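Local coordinates for dinoflagellate luciferase (Lingulodinium polyedrum, PDB 1VPR), which emits blue light by catalysing the oxidation of dinoflagellate luciferin, an open tetrapyrrole, with molecular oxygen, most actively near pH 6.3 in each of its three homologous domains, at residues 106-110 against 111-115; 264-267 against 268-271. One frame throughout, in Å; residues are numbered along the deposited sequence.

Both contacts lie in the calycin-like catalytic part of the third luciferase domain, contact 1 packed against its antiparallel sheet and contact 2 at a hairpin turn within it. Contact 1 is a single helical turn outside the strands, and contact 2 joins strands 259-266 and 271-282. Their centres are 18 Å apart and their nearest atoms about 6 Å, so they do not touch directly, but the two strands connect them. C107 and F108 of contact 1 rest on I261, and the carbonyls of F111 and D113 are bound by R274, three residues beyond R271. The chain leaving contact 1 then passes W265, which touches P116 and L118, while G270 is hydrogen-bonded to L118.

Contact 1. Residues 106-110 against 111-115; sequences LCFNN and FQDPC
The ring of F111 closes over the start of the turn, its CE2 3.6 Å from C107 SG in an oblique sulfur-aromatic contact; SG sits between its own backbone N and carbonyl carbon (chi1 57°), which brings it to the ring. The carbonyl oxygen of C107 lies over one face of the ring, toward the rim, and also accepts the F111 backbone NH (N to O 3.0 Å). L106 adds an apolar contact, CD1 to F111 CE1 at 4.0 Å, and I298 of strand 297-307 packs against both side chains. Q112 follows, gripping N109 O twice: its backbone N at 3.1 Å and its side-chain NE2 at 3.0 Å reach that oxygen from opposite faces of the carbonyl plane. D113 completes the fold-back. Its backbone N bonds F108 O, and its carboxylate takes a nearly straight bond from N109, ND2 to OD2 2.7 Å (168°). This bond meets the syn side of OD2 although the amide and carboxylate planes stand 84° apart. Residues F108 to F111 all have positive phi, and the i to i+4 bonds from N110 to L106 and from F111 to C107 make this one turn of left-handed helix, built without a glycine.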
loop_
_atom_site.group_PDB
_atom_site.type_symbol
_atom_site.label_atom_id
_atom_site.label_comp_id
_atom_site.label_asym_id
_atom_site.label_seq_id
_atom_site.Cartn_x
_atom_site.Cartn_y
_atom_site.Cartn_z
ATOM N N LEU A 106 13.211 -15.001 -3.319
ATOM C CA LEU A 106 12.481 -13.765 -3.623
ATOM C C LEU A 106 12.207 -13.545 -5.101
ATOM O O LEU A 106 12.958 -14.009 -5.963
ATOM C CB LEU A 106 13.226 -12.560 -3.077
ATOM C CG LEU A 106 13.195 -12.487 -1.568
ATOM C CD1 LEU A 106 14.214 -11.456 -1.134
ATOM C CD2 LEU A 106 11.796 -12.111 -1.100
ATOM N N CYS A 107 11.119 -12.825 -5.366
ATOM C CA CYS A 107 10.662 -12.503 -6.712
ATOM C C CYS A 107 11.720 -11.767 -7.502
ATOM O O CYS A 107 12.703 -11.273 -6.945
ATOM C CB CYS A 107 9.398 -11.628 -6.637
ATOM S SG CYS A 107 9.671 -10.092 -5.667
ATOM N N PHE A 108 11.499 -11.699 -8.810
ATOM C CA PHE A 108 12.402 -11.016 -9.748
ATOM C C PHE A 108 13.832 -11.557 -9.642
ATOM O O PHE A 108 14.793 -10.818 -9.841
ATOM C CB PHE A 108 12.406 -9.502 -9.496
ATOM C CG PHE A 108 11.125 -8.802 -9.907
ATOM C CD1 PHE A 108 10.145 -8.517 -8.967
ATOM C CD2 PHE A 108 10.906 -8.440 -11.244
ATOM C CE1 PHE A 108 8.953 -7.881 -9.342
ATOM C CE2 PHE A 108 9.715 -7.803 -11.631
ATOM C CZ PHE A 108 8.736 -7.523 -10.669
ATOM N N ASN A 109 13.950 -12.849 -9.343
ATOM C CA ASN A 109 15.255 -13.492 -9.175
ATOM C C ASN A 109 16.027 -12.767 -8.084
ATOM O O ASN A 109 17.182 -12.387 -8.267
ATOM C CB ASN A 109 16.035 -13.468 -10.489
ATOM C CG ASN A 109 15.461 -14.437 -11.495
ATOM O OD1 ASN A 109 15.226 -15.608 -11.168
ATOM N ND2 ASN A 109 15.223 -13.968 -12.718
ATOM N N ASN A 110 15.358 -12.583 -6.944
ATOM C CA ASN A 110 15.916 -11.888 -5.798
ATOM C C ASN A 110 16.248 -10.469 -6.165
ATOM O O ASN A 110 17.284 -9.919 -5.752
ATOM C CB ASN A 110 17.156 -12.587 -5.281
ATOM C CG ASN A 110 16.846 -13.920 -4.706
ATOM O OD1 ASN A 110 16.035 -14.033 -3.775
ATOM N ND2 ASN A 110 17.472 -14.960 -5.254
ATOM N N PHE A 111 15.340 -9.882 -6.938
ATOM C CA PHE A 111 15.459 -8.524 -7.404
ATOM C C PHE A 111 16.682 -8.267 -8.296
ATOM O O PHE A 111 17.036 -7.110 -8.538
ATOM C CB PHE A 111 15.454 -7.582 -6.195
ATOM C CG PHE A 111 14.189 -7.679 -5.363
ATOM C CD1 PHE A 111 14.224 -8.178 -4.070
ATOM C CD2 PHE A 111 12.977 -7.235 -5.873
ATOM C CE1 PHE A 111 13.060 -8.224 -3.280
ATOM C CE2 PHE A 111 11.800 -7.279 -5.087
ATOM C CZ PHE A 111 11.855 -7.773 -3.789
ATOM N N GLN A 112 17.298 -9.333 -8.809
ATOM C CA GLN A 112 18.471 -9.166 -9.686
ATOM C C GLN A 112 18.053 -8.905 -11.131
ATOM O O GLN A 112 18.867 -8.518 -11.960
ATOM C CB GLN A 112 19.370 -10.401 -9.630
ATOM C CG GLN A 112 19.909 -10.691 -8.242
ATOM C CD GLN A 112 20.758 -11.937 -8.216
ATOM O OE1 GLN A 112 21.985 -11.859 -8.198
ATOM N NE2 GLN A 112 20.113 -13.098 -8.232
ATOM N N ASP A 113 16.779 -9.131 -11.433
ATOM C CA ASP A 113 16.267 -8.872 -12.769
ATOM C C ASP A 113 16.469 -7.388 -13.046
ATOM O O ASP A 113 16.349 -6.549 -12.133
ATOM C CB ASP A 113 14.775 -9.217 -12.834
ATOM C CG ASP A 113 14.532 -10.706 -12.995
ATOM O OD1 ASP A 113 13.424 -11.182 -12.668
ATOM O OD2 ASP A 113 15.460 -11.404 -13.466
ATOM N N PRO A 114 16.782 -7.034 -14.306
ATOM C CA PRO A 114 17.002 -5.632 -14.682
ATOM C C PRO A 114 15.749 -4.800 -14.370
ATOM O O PRO A 114 14.646 -5.111 -14.840
ATOM C CB PRO A 114 17.277 -5.703 -16.191
ATOM C CG PRO A 114 17.682 -7.105 -16.420
ATOM C CD PRO A 114 16.819 -7.904 -15.494
ATOM N N CYS A 115 15.931 -3.754 -13.582
ATOM C CA CYS A 115 14.823 -2.892 -13.192
ATOM C C CYS A 115 14.709 -1.635 -14.058
ATOM O O CYS A 115 15.675 -0.906 -14.235
ATOM C CB CYS A 115 14.993 -2.482 -11.729
ATOM S SG CYS A 115 13.570 -1.594 -11.061
#

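Contact 2. Residues 264-267 against 268-271; sequences FWEM and ESGR
E266 and R271 lie side by side, and the carboxylate oxygen OE1 of E266 is where the tight part of the contact converges. R271 NH1 approaches it on the syn lone pair at 2.8 Å, forming a salt bridge, while S269 OG donates to the anti lone pair at 2.5 Å; R271 NE adds a weak, bent bond. The glutamate chain is fully extended, with CG opposite the backbone N (chi1 -180°) and chi2 likewise trans, which carries the carboxylate alongside the turn to S269 and R271. The backbone is equally close-knit. E266 N bonds R271 O at 2.9 Å, and E266 O accepts G270 N, at 2.9 Å, together with S269 N, the latter above the carbonyl plane. S269 OG also receives R271 N, closing an ST turn, and G270, with positive phi, completes a G1 beta bulge opposite E266. At the inner flank W265 presents its edge to G270 O, with CZ3 3.3 Å away, while its NE1 bonds P144 O.

Toward E268 the two segments touch more lightly: its side chain, bent at chi2, lies with OE2 3.7 Å from selenomethionine M267 CB, and OE1 is held outside the turn by N247 N. With OE1 engaged by R271 and S269, and OE2 bonded to H199 NE2, the E266 carboxylate is fixed in orientation, tying this hairpin turn to the segment that carries H199.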
loop_
_atom_site.group_PDB
_atom_site.type_symbol
_atom_site.label_atom_id
_atom_site.label_comp_id
_atom_site.label_asym_id
_atom_site.label_seq_id
_atom_site.Cartn_x
_atom_site.Cartn_y
_atom_site.Cartn_z
ATOM N N PHE A 264 5.416 -1.040 -8.267
ATOM C CA PHE A 264 4.740 0.248 -8.199
ATOM C C PHE A 264 5.679 1.306 -8.727
ATOM O O PHE A 264 6.800 1.409 -8.260
ATOM C CB PHE A 264 4.356 0.625 -6.761
ATOM C CG PHE A 264 3.270 -0.220 -6.187
ATOM C CD1 PHE A 264 3.558 -1.440 -5.611
ATOM C CD2 PHE A 264 1.941 0.166 -6.318
ATOM C CE1 PHE A 264 2.539 -2.283 -5.182
ATOM C CE2 PHE A 264 0.919 -0.665 -5.888
ATOM C CZ PHE A 264 1.215 -1.893 -5.325
ATOM N N TRP A 265 5.204 2.082 -9.693
ATOM C CA TRP A 265 5.976 3.173 -10.264
ATOM C C TRP A 265 5.691 4.409 -9.442
ATOM O O TRP A 265 4.548 4.855 -9.385
ATOM C CB TRP A 265 5.553 3.456 -11.702
ATOM C CG TRP A 265 6.171 2.550 -12.716
ATOM C CD1 TRP A 265 5.579 1.497 -13.343
ATOM C CD2 TRP A 265 7.511 2.627 -13.230
ATOM N NE1 TRP A 265 6.465 0.899 -14.218
ATOM C CE2 TRP A 265 7.658 1.578 -14.171
ATOM C CE3 TRP A 265 8.598 3.476 -12.990
ATOM C CZ2 TRP A 265 8.850 1.362 -14.875
ATOM C CZ3 TRP A 265 9.795 3.255 -13.697
ATOM C CH2 TRP A 265 9.901 2.211 -14.623
ATOM N N GLU A 266 6.722 4.954 -8.806
ATOM C CA GLU A 266 6.589 6.172 -8.000
ATOM C C GLU A 266 6.880 7.275 -9.019
ATOM O O GLU A 266 8.043 7.543 -9.361
ATOM C CB GLU A 266 7.629 6.157 -6.879
ATOM C CG GLU A 266 7.609 7.359 -5.943
ATOM C CD GLU A 266 8.687 7.247 -4.876
ATOM O OE1 GLU A 266 9.880 7.349 -5.249
ATOM O OE2 GLU A 266 8.341 7.036 -3.680
HETATM N N MSE A 267 5.809 7.908 -9.500
HETATM C CA MSE A 267 5.907 8.893 -10.552
HETATM C C MSE A 267 6.791 10.110 -10.319
HETATM O O MSE A 267 7.435 10.585 -11.249
HETATM C CB MSE A 267 4.504 9.334 -10.965
HETATM C CG MSE A 267 3.580 8.193 -11.429
HETATM SE SE MSE A 267 4.392 7.118 -12.817
HETATM C CE MSE A 267 4.920 8.565 -14.005
ATOM N N GLU A 268 6.860 10.616 -9.100
ATOM C CA GLU A 268 7.692 11.794 -8.875
ATOM C C GLU A 268 9.203 11.562 -8.885
ATOM O O GLU A 268 9.969 12.531 -8.989
ATOM C CB GLU A 268 7.279 12.469 -7.573
ATOM C CG GLU A 268 5.885 13.037 -7.633
ATOM C CD GLU A 268 4.804 11.971 -7.714
ATOM O OE1 GLU A 268 4.833 11.018 -6.910
ATOM O OE2 GLU A 268 3.910 12.104 -8.576
ATOM N N SER A 269 9.633 10.303 -8.784
ATOM C CA SER A 269 11.059 9.956 -8.775
ATOM C C SER A 269 11.458 9.105 -9.985
ATOM O O SER A 269 12.645 8.966 -10.308
ATOM C CB SER A 269 11.390 9.186 -7.503
ATOM O OG SER A 269 10.816 7.885 -7.548
ATOM N N GLY A 270 10.463 8.545 -10.659
ATOM C CA GLY A 270 10.728 7.708 -11.820
ATOM C C GLY A 270 11.233 6.333 -11.431
ATOM O O GLY A 270 11.706 5.567 -12.289
ATOM N N ARG A 271 11.133 5.997 -10.144
ATOM C CA ARG A 271 11.610 4.691 -9.664
ATOM C C ARG A 271 10.528 3.604 -9.683
ATOM O O ARG A 271 9.362 3.879 -9.400
ATOM C CB ARG A 271 12.159 4.829 -8.241
ATOM C CG ARG A 271 13.439 5.637 -8.137
ATOM C CD ARG A 271 13.934 5.642 -6.694
ATOM N NE ARG A 271 12.985 6.303 -5.804
ATOM C CZ ARG A 271 13.082 6.279 -4.475
ATOM N NH1 ARG A 271 12.183 6.905 -3.715
ATOM N NH2 ARG A 271 14.082 5.617 -3.904
#